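Local structure of tyrosine--tRNA ligase, mitochondrial (Emericella nidulans, 5IHX) at residues L178-R183 / Q221-W226. The protein probably catalyses the ATP-dependent attachment of tyrosine to its cognate mitochondrial tRNA, releasing AMP and diphosphate. Sequence-based numbering, arbitrary orientation.
With TYR (tyrosine), chain C.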
loop_
_atom_site.group_PDB
_atom_site.type_symbol
_atom_site.label_atom_id
_atom_site.label_comp_id
_atom_site.label_asym_id
_atom_site.label_seq_id
_atom_site.Cartn_x
_atom_site.Cartn_y
_atom_site.Cartn_z
ATOM N N LEU A 178 1.115 5.627 -2.326
ATOM C CA LEU A 178 1.333 4.765 -1.171
ATOM C C LEU A 178 2.004 5.536 -0.039
ATOM O O LEU A 178 1.647 5.382 1.128
ATOM C CB LEU A 178 2.186 3.552 -1.561
ATOM C CG LEU A 178 2.810 2.719 -0.434
ATOM C CD1 LEU A 178 1.773 2.256 0.571
ATOM C CD2 LEU A 178 3.531 1.516 -1.015
ATOM N N LEU A 179 2.960 6.386 -0.392
ATOM C CA LEU A 179 3.734 7.109 0.610
ATOM C C LEU A 179 2.830 8.029 1.434
ATOM O O LEU A 179 3.039 8.201 2.634
ATOM C CB LEU A 179 4.855 7.910 -0.058
ATOM C CG LEU A 179 6.036 8.333 0.820
ATOM C CD1 LEU A 179 6.695 7.133 1.495
ATOM C CD2 LEU A 179 7.061 9.103 0.002
ATOM N N GLU A 180 1.819 8.609 0.791
ATOM C CA GLU A 180 0.884 9.489 1.487
ATOM C C GLU A 180 0.077 8.732 2.542
ATOM O O GLU A 180 -0.127 9.231 3.650
ATOM C CB GLU A 180 -0.069 10.162 0.492
ATOM C CG GLU A 180 -1.045 11.137 1.146
ATOM C CD GLU A 180 -1.995 11.786 0.155
ATOM O OE1 GLU A 180 -1.875 11.519 -1.059
ATOM O OE2 GLU A 180 -2.866 12.566 0.591
ATOM N N VAL A 181 -0.384 7.532 2.203
ATOM C CA VAL A 181 -1.174 6.739 3.142
ATOM C C VAL A 181 -0.305 6.262 4.304
ATOM O O VAL A 181 -0.749 6.239 5.454
ATOM C CB VAL A 181 -1.837 5.530 2.447
ATOM C CG1 VAL A 181 -2.534 4.632 3.464
ATOM C CG2 VAL A 181 -2.827 6.001 1.389
ATOM N N LEU A 182 0.928 5.870 4.000
ATOM C CA LEU A 182 1.855 5.428 5.036
ATOM C C LEU A 182 2.213 6.575 5.977
ATOM O O LEU A 182 2.324 6.381 7.186
ATOM C CB LEU A 182 3.125 4.843 4.415
ATOM C CG LEU A 182 2.966 3.570 3.577
ATOM C CD1 LEU A 182 4.328 3.032 3.159
ATOM C CD2 LEU A 182 2.177 2.502 4.320
ATOM N N ARG A 183 2.394 7.768 5.420
ATOM C CA ARG A 183 2.781 8.928 6.212
ATOM C C ARG A 183 1.658 9.377 7.148
ATOM O O ARG A 183 1.888 9.626 8.332
ATOM C CB ARG A 183 3.182 10.093 5.301
ATOM C CG ARG A 183 3.174 11.450 5.998
ATOM C CD ARG A 183 3.792 12.539 5.143
ATOM N NE ARG A 183 3.069 12.722 3.888
ATOM C CZ ARG A 183 1.902 13.352 3.783
ATOM N NH1 ARG A 183 1.315 13.856 4.861
ATOM N NH2 ARG A 183 1.316 13.474 2.601
ATOM N N GLN A 221 -10.585 1.440 3.350
ATOM C CA GLN A 221 -11.921 1.850 3.770
ATOM C C GLN A 221 -11.831 3.039 4.721
ATOM O O GLN A 221 -12.647 3.960 4.662
ATOM C CB GLN A 221 -12.670 0.692 4.428
ATOM C CG GLN A 221 -14.120 1.035 4.773
ATOM C CD GLN A 221 -15.042 -0.176 4.797
ATOM O OE1 GLN A 221 -14.739 -1.221 4.219
ATOM N NE2 GLN A 221 -16.180 -0.034 5.466
ATOM N N ALA A 222 -10.839 3.008 5.605
ATOM C CA ALA A 222 -10.628 4.099 6.547
ATOM C C ALA A 222 -10.280 5.376 5.800
ATOM O O ALA A 222 -10.774 6.455 6.128
ATOM C CB ALA A 222 -9.527 3.748 7.529
ATOM N N TRP A 223 -9.424 5.250 4.792
ATOM C CA TRP A 223 -9.013 6.397 3.997
ATOM C C TRP A 223 -10.206 6.959 3.219
ATOM O O TRP A 223 -10.360 8.176 3.110
ATOM C CB TRP A 223 -7.871 6.016 3.050
ATOM C CG TRP A 223 -7.180 7.200 2.443
ATOM C CD1 TRP A 223 -7.392 7.733 1.205
ATOM C CD2 TRP A 223 -6.167 8.005 3.057
ATOM N NE1 TRP A 223 -6.569 8.816 1.008
ATOM C CE2 TRP A 223 -5.809 9.006 2.132
ATOM C CE3 TRP A 223 -5.526 7.976 4.300
ATOM C CZ2 TRP A 223 -4.838 9.968 2.409
ATOM C CZ3 TRP A 223 -4.565 8.932 4.575
ATOM C CH2 TRP A 223 -4.230 9.914 3.633
ATOM N N ASP A 224 -11.041 6.072 2.675
ATOM C CA ASP A 224 -12.283 6.488 2.019
ATOM C C ASP A 224 -13.080 7.413 2.927
ATOM O O ASP A 224 -13.497 8.496 2.521
ATOM C CB ASP A 224 -13.153 5.285 1.649
ATOM C CG ASP A 224 -12.647 4.539 0.433
ATOM O OD1 ASP A 224 -13.156 3.426 0.182
ATOM O OD2 ASP A 224 -11.748 5.052 -0.266
ATOM N N TRP A 225 -13.285 6.969 4.164
ATOM C CA TRP A 225 -14.041 7.737 5.145
ATOM C C TRP A 225 -13.379 9.089 5.374
ATOM O O TRP A 225 -14.046 10.126 5.373
ATOM C CB TRP A 225 -14.146 6.969 6.461
ATOM C CG TRP A 225 -15.198 7.493 7.396
ATOM C CD1 TRP A 225 -15.909 8.651 7.268
ATOM C CD2 TRP A 225 -15.658 6.871 8.602
ATOM N NE1 TRP A 225 -16.780 8.790 8.320
ATOM C CE2 TRP A 225 -16.647 7.712 9.154
ATOM C CE3 TRP A 225 -15.330 5.687 9.270
ATOM C CZ2 TRP A 225 -17.313 7.403 10.338
ATOM C CZ3 TRP A 225 -15.991 5.383 10.445
ATOM C CH2 TRP A 225 -16.971 6.239 10.968
ATOM N N TRP A 226 -12.064 9.071 5.570
ATOM C CA TRP A 226 -11.304 10.298 5.777
ATOM C C TRP A 226 -11.543 11.291 4.641
ATOM O O TRP A 226 -11.751 12.478 4.882
ATOM C CB TRP A 226 -9.810 9.987 5.903
ATOM C CG TRP A 226 -8.936 11.195 5.765
ATOM C CD1 TRP A 226 -7.966 11.399 4.828
ATOM C CD2 TRP A 226 -8.955 12.370 6.584
ATOM N NE1 TRP A 226 -7.377 12.625 5.015
ATOM C CE2 TRP A 226 -7.968 13.243 6.086
ATOM C CE3 TRP A 226 -9.711 12.769 7.690
ATOM C CZ2 TRP A 226 -7.716 14.488 6.655
ATOM C CZ3 TRP A 226 -9.460 14.008 8.253
ATOM C CH2 TRP A 226 -8.471 14.851 7.735
HETATM N N TYR C . -16.313 -2.855 2.405
HETATM C CA TYR C . -17.777 -2.715 2.160
HETATM C C TYR C . -18.385 -4.041 1.719
HETATM O O TYR C . -19.570 -4.303 1.935
HETATM C CB TYR C . -18.042 -1.640 1.104
HETATM C CG TYR C . -17.322 -0.343 1.375
HETATM C CD1 TYR C . -17.649 0.438 2.477
HETATM C CD2 TYR C . -16.312 0.104 0.531
HETATM C CE1 TYR C . -16.995 1.624 2.729
HETATM C CE2 TYR C . -15.652 1.288 0.776
HETATM C CZ TYR C . -15.998 2.046 1.876
HETATM O OH TYR C . -15.343 3.226 2.126
HETATM O OXT TYR C . -17.702 -4.880 1.132
#
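Glu180 and Trp223 meet where the start of helix 178-186 faces helix 212-229. The Glu180 chain is fully extended, with CG anti to the backbone N (chi1 -178°), and this carries its carboxylate out to the rim of the indole. There OE2 lies 3.7 Å from CZ2 of Trp223, at the ring edge and in its plane. Carboxylate and indole stand almost perpendicular (89°), an approach through which the negative oxygen would be drawn weakly to the positive rim of the ring.

One residue on, Val181 reaches the same ring over a face. Its CG2 methyl sits 4.3 Å from the centroid of the six-membered ring of Trp223, only 11° off the normal, a CH-pi contact. On the opposite face of the indole, CD1 of Trp226 lies 4.0 Å from the ring plane, offset toward the rim, so the Trp223 ring is held between a methyl and a neighbouring indole. Ile256 of helix 243-259 and the ring of Trp173 also pack against Trp223.

These helices belong to the Rossmann-like catalytic domain of a class I synthetase, at the dimer side: Val181 also packs on Leu178 of the second subunit, and Leu182 on Met220 of that subunit. Through Val181, Trp223 is one residue removed from the subunit interface, and its own helix, 212-229, also supplies part of the tyrosine pocket. OE1 of Gln221 accepts a hydrogen bond from the amino group of the bound tyrosine (2.9 Å to TYR N), while its amide NE2 is hydrogen-bonded to Gln236. Asp224 OD1 accepts a hydrogen bond from the phenol hydroxyl (2.9 Å to TYR OH) and another from ND2 of Asn169. The other carboxylate oxygen of Asp224, OD2, is gripped by the indole N-H groups of Trp172 and Trp173, which fixes the carboxylate in this buried pocket.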